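Protocadherin gamma-B3 (Homo sapiens, PDB 5K8R) probably mediates calcium-dependent cell adhesion and may help establish and maintain specific neuronal connections in the brain, this piece comprising its first four extracellular cadherin repeats. Local coordinates at residues Phe76-Glu81 against Asn85-Thr90; Pro146-Ile151 against Pro176-Val181; Asp204-Pro209 against Gly242-Ile247. All blocks are in the same frame, centred on the assembly; numbering follows the deposited sequence.

Followed from the N terminus, the three contacts come in series along an elongated array of cadherin repeats, and none nests within or crosses another. Interaction 1 closes first: three residues separate its two segments, in the turn of a local hairpin in the first repeat. Interaction 2 closes a loop of 24 residues in the second repeat and joins its two facing sheets across the interior. Interaction 3 spans 32 residues and ties the end of the second repeat to a loop of the third through calcium. Its nearest atoms lie about 8 Å from those of interaction 2, whereas about 40 Å separates the nearest atoms of interactions 1 and 2.

Interaction 1: Phe76-Glu81 against Asn85-Thr90; sequences FEMVAE and NFFHVT
Backbone bonds pair Phe76 with Val89, Met78 with Phe87 and Ala80 with Asn85 as antiparallel hydrogen-bonded pairs, while Glu77-His88 and Val79-Phe86 are the non-hydrogen-bonded pairs between them. The Phe76-Val89 pair is closed in both directions, Phe76 N to Val89 O and Val89 N to Phe76 O; Met78 N bonds to Phe87 O, but the reverse bond from Phe87 N to Met78 O is weak. Between the pairs, Val79 CA makes a CA-H...O contact with Asn85 O at 3.4 Å.

One polar side-chain bond crosses the hairpin: His88 ND1 donates to Glu77 OE2 at 2.9 Å. The imidazole reaches the oxygen from well above the carboxylate plane, 68° out of it, and the bend of the glutamate chain at chi2 (-82°) brings the carboxylate round to His88. These are the F and G strands of the first cadherin repeat, central in a sheet flanked by strands 3-8 and 37-39.

Apolar contacts line both faces. On the face of Phe76, Met78 and Ala80, Val89 CB sits over the Phe76 ring in a CH-pi contact, 4.0 Å from its centroid, and Phe76 CZ meets Val89 CG1 at 3.6 Å. Met78 turns its last bond (chi3 73°), which carries CE to within 3.6 Å of Phe87 CD2, while Ala80 CB touches the edge of the same ring at CE2, 3.7 Å away. Phe26 adds an edge-to-face partner to Phe87. On the other face, Val79 CB lies against the edge of the Phe86 ring, 3.6 Å from CE1, and both residues pack on Leu338 of the second subunit within the antiparallel homodimer.

Interaction 2: Pro146-Ile151 against Pro176-Val181; sequences PHFSLI and PHHHLV
An aromatic cluster of His147, Phe148 and His178 bridges the two sheets of the second cadherin repeat, linking the start of strand 148-154 with strand 177-186. No direct hydrogen bond joins the segments, and the backbones stay well apart, with His147 CA 8.5 Å from His178 CA. The rings form a chain of two edge-to-face contacts, the first well tilted from a true T. His178 turns its edge to the face of His147, where His178 CE1 comes within 3.6 Å of His147 ND1 and the planes lie 53° apart. The imidazole of His178 in turn offers one face to the edge of Phe148, with Phe148 CE2 3.9 Å from His178 CG and the planes at 70°. A water in the plane of the His178 ring makes weak bonds to the ND1 atoms of both histidines.

Beside the rings, Leu180 CD1 rests 3.8 Å from Phe148 CB, the two side chains meeting at about a right angle. With CG beside the backbone N (chi1 -65°), Phe148 sends its ring across to His178; Leu164, Leu166 and Val200 pack on it. Side chains meeting between facing sheets are typical of a beta sandwich, here the cadherin fold, with the histidines toward the water.

Interaction 3: Asp204-Pro209 against Gly242-Ile247; sequences DANDNP and GINAEI. With CA (calcium ion), chain J; CA (calcium ion), chain H; CA (calcium ion), chain I.
Asn206 and Asn244 bring the two backbones together, their CA atoms 5.3 Å apart: the first is the centre of an inverse gamma turn, the second belongs to a short 3-10 segment. Residues 204-208 form the DXNDN calcium motif of the linker between the second and third cadherin repeats. One calcium ion joins the segments directly, held by the backbone oxygens Asn208 O and Asn244 O, the latter at 2.4 Å, and by the side chain of Asn206, with Asp238, Asp240 and Asp293 completing the site.

The Asn244 side chain adds a nearly straight bond, ND2 to Asp204 OD2 at 3.0 Å, with the oxygen lying in the amide plane; Glu241 also bonds to Asp204 OD2. With an alanine in place of Asn244 the backbone ligand stays, but Asp204 OD2 would probably lose its amide donor and a gap would open beside Asn206 CB. Asp204 extends away from its own backbone N (chi1 -177°), which lets OD1 bind a second calcium ion, also ligated by Ala205 O, while OD2 faces Asn244. Asp207 bridges this ion and a third: OD1 lies 2.5 Å from the second calcium ion and OD2 2.5 Å from the third, which a water also ligates.

Interaction 1: Phe76-Glu81 against Asn85-Thr90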
ATOM      1  N   PHE A  76     -26.874  18.576  55.517  1.00 27.12           N
ATOM      2  CA  PHE A  76     -28.287  18.844  55.744  1.00 37.46           C
ATOM      3  C   PHE A  76     -28.439  19.573  57.073  1.00 36.79           C
ATOM      4  O   PHE A  76     -27.465  19.804  57.795  1.00 44.14           O
ATOM      5  CB  PHE A  76     -29.112  17.552  55.702  1.00 44.70           C
ATOM      6  CG  PHE A  76     -28.656  16.503  56.677  1.00 53.10           C
ATOM      7  CD1 PHE A  76     -29.152  16.476  57.970  1.00 53.31           C
ATOM      8  CD2 PHE A  76     -27.739  15.538  56.296  1.00 54.11           C
ATOM      9  CE1 PHE A  76     -28.738  15.511  58.868  1.00 53.92           C
ATOM     10  CE2 PHE A  76     -27.319  14.569  57.189  1.00 55.49           C
ATOM     11  CZ  PHE A  76     -27.820  14.556  58.477  1.00 51.32           C
ATOM     12  N   GLU A  77     -29.679  19.934  57.391  1.00 40.63           N
ATOM     13  CA  GLU A  77     -29.999  20.697  58.591  1.00 43.71           C
ATOM     14  C   GLU A  77     -31.006  19.917  59.422  1.00 41.47           C
ATOM     15  O   GLU A  77     -32.075  19.548  58.922  1.00 48.65           O
ATOM     16  CB  GLU A  77     -30.559  22.075  58.230  1.00 41.75           C
ATOM     17  CG  GLU A  77     -29.627  22.938  57.394  1.00 45.04           C
ATOM     18  CD  GLU A  77     -28.579  23.651  58.227  1.00 54.59           C
ATOM     19  OE1 GLU A  77     -28.670  23.599  59.472  1.00 60.94           O
ATOM     20  OE2 GLU A  77     -27.667  24.267  57.637  1.00 66.80           O
ATOM     21  N   MET A  78     -30.663  19.663  60.683  1.00 41.21           N
ATOM     22  CA  MET A  78     -31.612  19.122  61.646  1.00 41.01           C
ATOM     23  C   MET A  78     -32.226  20.282  62.416  1.00 42.86           C
ATOM     24  O   MET A  78     -31.508  21.043  63.075  1.00 43.61           O
ATOM     25  CB  MET A  78     -30.937  18.146  62.609  1.00 42.94           C
ATOM     26  CG  MET A  78     -31.911  17.498  63.587  1.00 63.38           C
ATOM     27  SD  MET A  78     -31.147  16.908  65.110  1.00 68.83           S
ATOM     28  CE  MET A  78     -30.807  18.456  65.941  1.00 48.52           C
ATOM     29  N   VAL A  79     -33.545  20.420  62.320  1.00 41.27           N
ATOM     30  CA  VAL A  79     -34.251  21.505  62.987  1.00 42.10           C
ATOM     31  C   VAL A  79     -34.971  21.082  64.263  1.00 43.04           C
ATOM     32  O   VAL A  79     -35.633  20.046  64.311  1.00 42.58           O
ATOM     33  CB  VAL A  79     -35.269  22.175  62.042  1.00 46.23           C
ATOM     34  CG1 VAL A  79     -36.341  21.180  61.628  1.00 51.87           C
ATOM     35  CG2 VAL A  79     -35.890  23.391  62.712  1.00 48.92           C
ATOM     36  N   ALA A  80     -34.830  21.912  65.289  1.00 43.22           N
ATOM     37  CA  ALA A  80     -35.456  21.694  66.580  1.00 34.39           C
ATOM     38  C   ALA A  80     -36.402  22.850  66.856  1.00 39.14           C
ATOM     39  O   ALA A  80     -36.243  23.948  66.317  1.00 57.41           O
ATOM     40  CB  ALA A  80     -34.419  21.586  67.705  1.00 47.10           C
ATOM     41  N   GLU A  81     -37.396  22.599  67.702  1.00 44.97           N
ATOM     42  CA  GLU A  81     -38.352  23.626  68.082  1.00 44.68           C
ATOM     43  C   GLU A  81     -38.396  23.745  69.600  1.00 43.32           C
ATOM     44  O   GLU A  81     -37.887  22.891  70.331  1.00 38.31           O
ATOM     45  CB  GLU A  81     -39.749  23.340  67.514  1.00 40.57           C
ATOM     46  CG  GLU A  81     -40.215  21.904  67.633  1.00 46.29           C
ATOM     47  CD  GLU A  81     -41.578  21.687  67.009  1.00 50.05           C
ATOM     48  OE1 GLU A  81     -42.480  22.518  67.247  1.00 57.85           O
ATOM     49  OE2 GLU A  81     -41.746  20.694  66.270  1.00 60.87           O
ATOM     50  N   ASN A  85     -34.434  26.197  66.092  1.00 30.24           N
ATOM     51  CA  ASN A  85     -33.010  26.333  65.825  1.00 42.04           C
ATOM     52  C   ASN A  85     -32.598  25.343  64.744  1.00 36.05           C
ATOM     53  O   ASN A  85     -33.118  24.223  64.682  1.00 38.70           O
ATOM     54  CB  ASN A  85     -32.175  26.103  67.091  1.00 51.45           C
ATOM     55  CG  ASN A  85     -31.919  27.384  67.863  1.00 65.19           C
ATOM     56  OD1 ASN A  85     -31.736  28.450  67.275  1.00 73.95           O
ATOM     57  ND2 ASN A  85     -31.906  27.284  69.188  1.00 70.82           N
ATOM     58  N   PHE A  86     -31.611  25.747  63.949  1.00 36.53           N
ATOM     59  CA  PHE A  86     -31.043  24.911  62.901  1.00 27.32           C
ATOM     60  C   PHE A  86     -29.730  24.317  63.423  1.00 27.91           C
ATOM     61  O   PHE A  86     -28.996  24.970  64.164  1.00 37.27           O
ATOM     62  CB  PHE A  86     -30.790  25.728  61.635  1.00 37.45           C
ATOM     63  CG  PHE A  86     -31.935  25.707  60.662  1.00 31.77           C
ATOM     64  CD1 PHE A  86     -32.806  24.632  60.619  1.00 30.18           C
ATOM     65  CD2 PHE A  86     -32.140  26.764  59.791  1.00 32.32           C
ATOM     66  CE1 PHE A  86     -33.860  24.610  59.726  1.00 30.64           C
ATOM     67  CE2 PHE A  86     -33.192  26.750  58.895  1.00 31.72           C
ATOM     68  CZ  PHE A  86     -34.054  25.670  58.863  1.00 30.82           C
ATOM     69  N   PHE A  87     -29.449  23.078  63.036  1.00 32.34           N
ATOM     70  CA  PHE A  87     -28.247  22.361  63.458  1.00 23.94           C
ATOM     71  C   PHE A  87     -27.644  21.706  62.226  1.00 32.90           C
ATOM     72  O   PHE A  87     -28.169  20.701  61.735  1.00 32.16           O
ATOM     73  CB  PHE A  87     -28.562  21.327  64.538  1.00 42.28           C
ATOM     74  CG  PHE A  87     -29.081  21.924  65.814  1.00 40.07           C
ATOM     75  CD1 PHE A  87     -28.204  22.406  66.772  1.00 40.81           C
ATOM     76  CD2 PHE A  87     -30.442  22.001  66.057  1.00 40.60           C
ATOM     77  CE1 PHE A  87     -28.677  22.955  67.949  1.00 44.46           C
ATOM     78  CE2 PHE A  87     -30.920  22.549  67.233  1.00 48.37           C
ATOM     79  CZ  PHE A  87     -30.036  23.027  68.180  1.00 49.45           C
ATOM     80  N   HIS A  88     -26.550  22.273  61.726  1.00 34.41           N
ATOM     81  CA  HIS A  88     -25.947  21.784  60.494  1.00 36.70           C
ATOM     82  C   HIS A  88     -25.222  20.469  60.749  1.00 39.55           C
ATOM     83  O   HIS A  88     -24.401  20.367  61.665  1.00 45.57           O
ATOM     84  CB  HIS A  88     -24.982  22.822  59.925  1.00 38.78           C
ATOM     85  CG  HIS A  88     -24.486  22.494  58.551  1.00 42.29           C
ATOM     86  ND1 HIS A  88     -25.272  22.623  57.426  1.00 40.45           N
ATOM     87  CD2 HIS A  88     -23.287  22.036  58.120  1.00 46.43           C
ATOM     88  CE1 HIS A  88     -24.579  22.261  56.361  1.00 43.47           C
ATOM     89  NE2 HIS A  88     -23.370  21.901  56.756  1.00 47.47           N
ATOM     90  N   VAL A  89     -25.532  19.462  59.937  1.00 27.57           N
ATOM     91  CA  VAL A  89     -24.923  18.143  60.038  1.00 19.74           C
ATOM     92  C   VAL A  89     -24.320  17.791  58.687  1.00 40.49           C
ATOM     93  O   VAL A  89     -24.964  17.974  57.646  1.00 33.03           O
ATOM     94  CB  VAL A  89     -25.940  17.073  60.474  1.00 31.20           C
ATOM     95  CG1 VAL A  89     -25.254  15.724  60.643  1.00 18.01           C
ATOM     96  CG2 VAL A  89     -26.637  17.487  61.761  1.00 31.94           C
ATOM     97  N   THR A  90     -23.086  17.296  58.704  1.00 44.89           N
ATOM     98  CA  THR A  90     -22.419  16.800  57.510  1.00 34.80           C
ATOM     99  C   THR A  90     -22.023  15.347  57.727  1.00 32.24           C
ATOM    100  O   THR A  90     -21.500  14.990  58.787  1.00 33.74           O
ATOM    101  CB  THR A  90     -21.184  17.643  57.163  1.00 24.16           C
ATOM    102  OG1 THR A  90     -20.297  17.677  58.285  1.00 49.61           O
ATOM    103  CG2 THR A  90     -21.593  19.064  56.820  1.00 32.31           C
TER

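Interaction 2: Pro146-Ile151 against Pro176-Val181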
ATOM      1  N   PRO A 146       4.168 -15.300  22.883  1.00 36.40           N
ATOM      2  CA  PRO A 146       5.555 -15.274  22.386  1.00 29.16           C
ATOM      3  C   PRO A 146       5.921 -14.005  21.634  1.00 32.56           C
ATOM      4  O   PRO A 146       7.115 -13.698  21.529  1.00 53.13           O
ATOM      5  CB  PRO A 146       5.624 -16.501  21.465  1.00 29.49           C
ATOM      6  CG  PRO A 146       4.490 -17.376  21.898  1.00 35.60           C
ATOM      7  CD  PRO A 146       3.410 -16.439  22.340  1.00 36.34           C
ATOM      8  N   HIS A 147       4.948 -13.259  21.112  1.00 45.08           N
ATOM      9  CA  HIS A 147       5.235 -12.078  20.307  1.00 40.41           C
ATOM     10  C   HIS A 147       4.994 -10.760  21.024  1.00 28.78           C
ATOM     11  O   HIS A 147       5.703  -9.790  20.751  1.00 30.55           O
ATOM     12  CB  HIS A 147       4.399 -12.091  19.020  1.00 39.96           C
ATOM     13  CG  HIS A 147       4.817 -13.140  18.038  1.00 48.28           C
ATOM     14  ND1 HIS A 147       4.452 -14.463  18.159  1.00 52.90           N
ATOM     15  CD2 HIS A 147       5.570 -13.060  16.916  1.00 47.56           C
ATOM     16  CE1 HIS A 147       4.959 -15.153  17.154  1.00 55.20           C
ATOM     17  NE2 HIS A 147       5.643 -14.324  16.385  1.00 56.18           N
ATOM     18  N   PHE A 148       4.019 -10.694  21.926  1.00 34.51           N
ATOM     19  CA  PHE A 148       3.631  -9.444  22.562  1.00 36.85           C
ATOM     20  C   PHE A 148       3.787  -9.535  24.072  1.00 31.04           C
ATOM     21  O   PHE A 148       3.482 -10.564  24.681  1.00 34.91           O
ATOM     22  CB  PHE A 148       2.183  -9.075  22.223  1.00 31.16           C
ATOM     23  CG  PHE A 148       1.953  -8.788  20.770  1.00 36.75           C
ATOM     24  CD1 PHE A 148       2.086  -7.501  20.277  1.00 37.87           C
ATOM     25  CD2 PHE A 148       1.603  -9.803  19.898  1.00 36.19           C
ATOM     26  CE1 PHE A 148       1.872  -7.233  18.940  1.00 35.33           C
ATOM     27  CE2 PHE A 148       1.389  -9.541  18.559  1.00 38.12           C
ATOM     28  CZ  PHE A 148       1.525  -8.254  18.079  1.00 39.02           C
ATOM     29  N   SER A 149       4.264  -8.447  24.664  1.00 26.15           N
ATOM     30  CA  SER A 149       4.268  -8.237  26.103  1.00 19.25           C
ATOM     31  C   SER A 149       3.503  -6.953  26.411  1.00 29.74           C
ATOM     32  O   SER A 149       2.964  -6.293  25.517  1.00 34.19           O
ATOM     33  CB  SER A 149       5.696  -8.176  26.651  1.00 37.81           C
ATOM     34  OG  SER A 149       6.315  -9.450  26.610  1.00 58.78           O
ATOM     35  N   LEU A 150       3.467  -6.592  27.689  1.00 31.01           N
ATOM     36  CA  LEU A 150       2.742  -5.413  28.135  1.00 28.68           C
ATOM     37  C   LEU A 150       3.619  -4.597  29.070  1.00 23.91           C
ATOM     38  O   LEU A 150       4.301  -5.149  29.938  1.00 26.69           O
ATOM     39  CB  LEU A 150       1.433  -5.803  28.839  1.00 39.20           C
ATOM     40  CG  LEU A 150       0.514  -4.678  29.325  1.00 45.78           C
ATOM     41  CD1 LEU A 150      -0.939  -5.031  29.057  1.00 55.57           C
ATOM     42  CD2 LEU A 150       0.724  -4.407  30.807  1.00 51.21           C
ATOM     43  N   ILE A 151       3.602  -3.281  28.881  1.00 25.28           N
ATOM     44  CA  ILE A 151       4.224  -2.343  29.806  1.00 35.96           C
ATOM     45  C   ILE A 151       3.115  -1.524  30.449  1.00 31.32           C
ATOM     46  O   ILE A 151       2.107  -1.215  29.805  1.00 26.70           O
ATOM     47  CB  ILE A 151       5.259  -1.437  29.108  1.00 37.93           C
ATOM     48  CG1 ILE A 151       4.591  -0.545  28.061  1.00 49.96           C
ATOM     49  CG2 ILE A 151       6.346  -2.276  28.457  1.00 36.27           C
ATOM     50  CD1 ILE A 151       5.554   0.380  27.346  1.00 56.86           C
ATOM     51  N   PRO A 176      -1.163 -14.694  10.679  1.00 47.27           N
ATOM     52  CA  PRO A 176      -1.862 -13.431  10.407  1.00 52.40           C
ATOM     53  C   PRO A 176      -2.664 -12.886  11.579  1.00 58.59           C
ATOM     54  O   PRO A 176      -3.119 -11.737  11.507  1.00 70.87           O
ATOM     55  CB  PRO A 176      -2.788 -13.799   9.242  1.00 51.15           C
ATOM     56  CG  PRO A 176      -3.093 -15.241   9.471  1.00 45.86           C
ATOM     57  CD  PRO A 176      -1.848 -15.850  10.073  1.00 46.79           C
ATOM     58  N   HIS A 177      -2.857 -13.660  12.645  1.00 49.57           N
ATOM     59  CA  HIS A 177      -3.662 -13.220  13.775  1.00 41.37           C
ATOM     60  C   HIS A 177      -3.033 -13.694  15.077  1.00 48.97           C
ATOM     61  O   HIS A 177      -2.486 -14.798  15.146  1.00 59.98           O
ATOM     62  CB  HIS A 177      -5.102 -13.742  13.675  1.00 50.75           C
ATOM     63  CG  HIS A 177      -5.849 -13.237  12.482  1.00 70.42           C
ATOM     64  ND1 HIS A 177      -5.660 -13.746  11.214  1.00 77.55           N
ATOM     65  CD2 HIS A 177      -6.786 -12.267  12.362  1.00 76.79           C
ATOM     66  CE1 HIS A 177      -6.450 -13.110  10.366  1.00 78.38           C
ATOM     67  NE2 HIS A 177      -7.144 -12.209  11.037  1.00 74.63           N
ATOM     68  N   HIS A 178      -3.119 -12.851  16.104  1.00 41.00           N
ATOM     69  CA  HIS A 178      -2.668 -13.183  17.448  1.00 41.51           C
ATOM     70  C   HIS A 178      -3.779 -12.833  18.425  1.00 39.68           C
ATOM     71  O   HIS A 178      -4.320 -11.726  18.376  1.00 41.05           O
ATOM     72  CB  HIS A 178      -1.382 -12.432  17.810  1.00 37.87           C
ATOM     73  CG  HIS A 178      -0.232 -12.721  16.896  1.00 41.61           C
ATOM     74  ND1 HIS A 178       0.702 -13.699  17.161  1.00 49.30           N
ATOM     75  CD2 HIS A 178       0.132 -12.162  15.718  1.00 38.75           C
ATOM     76  CE1 HIS A 178       1.593 -13.729  16.186  1.00 41.04           C
ATOM     77  NE2 HIS A 178       1.270 -12.808  15.297  1.00 41.09           N
ATOM     78  N   HIS A 179      -4.120 -13.769  19.306  1.00 43.91           N
ATOM     79  CA  HIS A 179      -5.224 -13.599  20.245  1.00 38.83           C
ATOM     80  C   HIS A 179      -4.655 -13.404  21.646  1.00 40.56           C
ATOM     81  O   HIS A 179      -4.126 -14.345  22.246  1.00 35.61           O
ATOM     82  CB  HIS A 179      -6.171 -14.795  20.187  1.00 46.11           C
ATOM     83  CG  HIS A 179      -6.805 -14.992  18.845  1.00 57.04           C
ATOM     84  ND1 HIS A 179      -7.956 -14.336  18.463  1.00 57.70           N
ATOM     85  CD2 HIS A 179      -6.444 -15.761  17.791  1.00 50.37           C
ATOM     86  CE1 HIS A 179      -8.280 -14.697  17.234  1.00 53.23           C
ATOM     87  NE2 HIS A 179      -7.378 -15.561  16.804  1.00 57.51           N
ATOM     88  N   LEU A 180      -4.773 -12.183  22.161  1.00 34.29           N
ATOM     89  CA  LEU A 180      -4.244 -11.810  23.463  1.00 31.08           C
ATOM     90  C   LEU A 180      -5.380 -11.601  24.456  1.00 39.06           C
ATOM     91  O   LEU A 180      -6.522 -11.322  24.081  1.00 37.18           O
ATOM     92  CB  LEU A 180      -3.401 -10.534  23.363  1.00 26.33           C
ATOM     93  CG  LEU A 180      -2.387 -10.474  22.220  1.00 30.99           C
ATOM     94  CD1 LEU A 180      -1.643  -9.148  22.232  1.00 31.69           C
ATOM     95  CD2 LEU A 180      -1.418 -11.639  22.304  1.00 27.17           C
ATOM     96  N   VAL A 181      -5.048 -11.737  25.738  1.00 32.44           N
ATOM     97  CA  VAL A 181      -5.999 -11.568  26.830  1.00 27.66           C
ATOM     98  C   VAL A 181      -5.448 -10.521  27.786  1.00 32.27           C
ATOM     99  O   VAL A 181      -4.290 -10.609  28.212  1.00 31.67           O
ATOM    100  CB  VAL A 181      -6.267 -12.895  27.564  1.00 31.99           C
ATOM    101  CG1 VAL A 181      -7.289 -12.691  28.671  1.00 33.83           C
ATOM    102  CG2 VAL A 181      -6.739 -13.960  26.586  1.00 31.25           C
TER
HETATM  103  O   HOH W   1       1.752 -16.200  19.129  1.00 50.16           O

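Interaction 3: Asp204-Pro209 against Gly242-Ile247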
ATOM      1  N   ASP A 204      -0.557  -6.780   6.028  1.00 54.17           N
ATOM      2  CA  ASP A 204       0.432  -7.289   5.089  1.00 36.45           C
ATOM      3  C   ASP A 204       1.376  -6.186   4.628  1.00 36.95           C
ATOM      4  O   ASP A 204       0.967  -5.041   4.416  1.00 44.89           O
ATOM      5  CB  ASP A 204      -0.254  -7.911   3.873  1.00 37.00           C
ATOM      6  CG  ASP A 204       0.735  -8.533   2.900  1.00 53.59           C
ATOM      7  OD1 ASP A 204       1.617  -9.295   3.350  1.00 42.31           O
ATOM      8  OD2 ASP A 204       0.634  -8.253   1.688  1.00 54.90           O
ATOM      9  N   ALA A 205       2.646  -6.545   4.471  1.00 43.29           N
ATOM     10  CA  ALA A 205       3.643  -5.692   3.848  1.00 49.32           C
ATOM     11  C   ALA A 205       4.258  -6.427   2.665  1.00 49.25           C
ATOM     12  O   ALA A 205       4.248  -7.658   2.599  1.00 44.06           O
ATOM     13  CB  ALA A 205       4.735  -5.283   4.842  1.00 46.54           C
ATOM     14  N   ASN A 206       4.795  -5.656   1.722  1.00 43.66           N
ATOM     15  CA  ASN A 206       5.377  -6.226   0.507  1.00 40.57           C
ATOM     16  C   ASN A 206       6.833  -6.629   0.747  1.00 44.12           C
ATOM     17  O   ASN A 206       7.768  -6.124   0.125  1.00 53.32           O
ATOM     18  CB  ASN A 206       5.257  -5.240  -0.648  1.00 36.24           C
ATOM     19  CG  ASN A 206       5.502  -5.893  -1.994  1.00 48.70           C
ATOM     20  OD1 ASN A 206       4.917  -6.928  -2.308  1.00 41.17           O
ATOM     21  ND2 ASN A 206       6.382  -5.298  -2.788  1.00 63.27           N
ATOM     22  N   ASP A 207       7.013  -7.568   1.674  1.00 41.52           N
ATOM     23  CA  ASP A 207       8.334  -8.058   2.041  1.00 39.40           C
ATOM     24  C   ASP A 207       8.713  -9.341   1.311  1.00 40.25           C
ATOM     25  O   ASP A 207       9.705  -9.981   1.679  1.00 45.54           O
ATOM     26  CB  ASP A 207       8.416  -8.272   3.557  1.00 39.84           C
ATOM     27  CG  ASP A 207       7.241  -9.064   4.105  1.00 50.17           C
ATOM     28  OD1 ASP A 207       6.605  -9.816   3.338  1.00 49.98           O
ATOM     29  OD2 ASP A 207       6.957  -8.935   5.315  1.00 56.35           O
ATOM     30  N   ASN A 208       7.955  -9.730   0.293  1.00 44.59           N
ATOM     31  CA  ASN A 208       8.228 -10.946  -0.472  1.00 41.96           C
ATOM     32  C   ASN A 208       8.222 -10.619  -1.958  1.00 42.46           C
ATOM     33  O   ASN A 208       7.155 -10.280  -2.509  1.00 32.68           O
ATOM     34  CB  ASN A 208       7.205 -12.034  -0.158  1.00 46.34           C
ATOM     35  CG  ASN A 208       7.344 -12.576   1.249  1.00 48.44           C
ATOM     36  OD1 ASN A 208       8.178 -13.442   1.512  1.00 48.24           O
ATOM     37  ND2 ASN A 208       6.524 -12.071   2.165  1.00 51.34           N
ATOM     38  N   PRO A 209       9.362 -10.692  -2.637  1.00 46.94           N
ATOM     39  CA  PRO A 209       9.381 -10.478  -4.088  1.00 41.19           C
ATOM     40  C   PRO A 209       8.792 -11.673  -4.814  1.00 44.99           C
ATOM     41  O   PRO A 209       8.649 -12.756  -4.226  1.00 37.68           O
ATOM     42  CB  PRO A 209      10.878 -10.317  -4.405  1.00 46.76           C
ATOM     43  CG  PRO A 209      11.548 -10.085  -3.077  1.00 60.89           C
ATOM     44  CD  PRO A 209      10.717 -10.827  -2.083  1.00 54.32           C
ATOM     45  N   GLY A 242      -3.093  -9.418  -1.555  1.00 48.59           N
ATOM     46  CA  GLY A 242      -3.697  -8.277  -2.226  1.00 46.90           C
ATOM     47  C   GLY A 242      -2.831  -7.750  -3.352  1.00 49.11           C
ATOM     48  O   GLY A 242      -2.292  -8.507  -4.168  1.00 44.48           O
ATOM     49  N   ILE A 243      -2.696  -6.421  -3.401  1.00 54.22           N
ATOM     50  CA  ILE A 243      -1.890  -5.787  -4.440  1.00 51.99           C
ATOM     51  C   ILE A 243      -0.431  -6.205  -4.320  1.00 50.42           C
ATOM     52  O   ILE A 243       0.293  -6.261  -5.323  1.00 63.24           O
ATOM     53  CB  ILE A 243      -2.057  -4.253  -4.377  1.00 52.19           C
ATOM     54  CG1 ILE A 243      -1.288  -3.571  -5.511  1.00 58.66           C
ATOM     55  CG2 ILE A 243      -1.615  -3.716  -3.022  1.00 63.96           C
ATOM     56  CD1 ILE A 243      -1.749  -3.977  -6.894  1.00 55.61           C
ATOM     57  N   ASN A 244       0.020  -6.533  -3.109  1.00 40.57           N
ATOM     58  CA  ASN A 244       1.384  -7.004  -2.904  1.00 44.37           C
ATOM     59  C   ASN A 244       1.637  -8.382  -3.502  1.00 54.76           C
ATOM     60  O   ASN A 244       2.767  -8.874  -3.411  1.00 49.15           O
ATOM     61  CB  ASN A 244       1.711  -7.026  -1.408  1.00 49.21           C
ATOM     62  CG  ASN A 244       1.634  -5.653  -0.773  1.00 55.98           C
ATOM     63  OD1 ASN A 244       1.914  -4.641  -1.415  1.00 54.50           O
ATOM     64  ND2 ASN A 244       1.253  -5.611   0.499  1.00 64.78           N
ATOM     65  N   ALA A 245       0.628  -9.017  -4.105  1.00 53.90           N
ATOM     66  CA  ALA A 245       0.790 -10.324  -4.721  1.00 49.49           C
ATOM     67  C   ALA A 245       0.410 -10.362  -6.195  1.00 57.69           C
ATOM     68  O   ALA A 245       0.730 -11.349  -6.867  1.00 60.15           O
ATOM     69  CB  ALA A 245      -0.034 -11.379  -3.967  1.00 45.53           C
ATOM     70  N   GLU A 246      -0.259  -9.334  -6.714  1.00 55.52           N
ATOM     71  CA  GLU A 246      -0.612  -9.294  -8.128  1.00 61.28           C
ATOM     72  C   GLU A 246       0.650  -9.143  -8.967  1.00 59.38           C
ATOM     73  O   GLU A 246       1.404  -8.179  -8.796  1.00 64.80           O
ATOM     74  CB  GLU A 246      -1.580  -8.146  -8.401  1.00 71.32           C
ATOM     75  CG  GLU A 246      -2.886  -8.235  -7.631  1.00 86.03           C
ATOM     76  CD  GLU A 246      -3.815  -7.075  -7.930  1.00 98.13           C
ATOM     77  OE1 GLU A 246      -3.449  -6.217  -8.760  1.00101.08           O
ATOM     78  OE2 GLU A 246      -4.912  -7.022  -7.335  1.00103.71           O
ATOM     79  N   ILE A 247       0.877 -10.085  -9.878  1.00 54.33           N
ATOM     80  CA  ILE A 247       2.114 -10.165 -10.647  1.00 49.28           C
ATOM     81  C   ILE A 247       1.811  -9.875 -12.110  1.00 45.56           C
ATOM     82  O   ILE A 247       0.870 -10.439 -12.682  1.00 44.34           O
ATOM     83  CB  ILE A 247       2.780 -11.543 -10.488  1.00 49.11           C
ATOM     84  CG1 ILE A 247       3.203 -11.760  -9.034  1.00 43.82           C
ATOM     85  CG2 ILE A 247       3.971 -11.675 -11.425  1.00 49.49           C
ATOM     86  CD1 ILE A 247       3.782 -13.129  -8.766  1.00 53.73           C
TER
HETATM   87 CA    CA J 509       4.124  -9.924   3.492  1.00 44.64          CA
HETATM   88 CA    CA H 507       5.092  -9.227  -2.997  1.00 42.80          CA
HETATM   89 CA    CA I 508       6.554 -11.302   6.057  1.00 51.61          CA
HETATM   90  O   HOH W   2       8.222 -11.175   7.910  1.00 38.44           O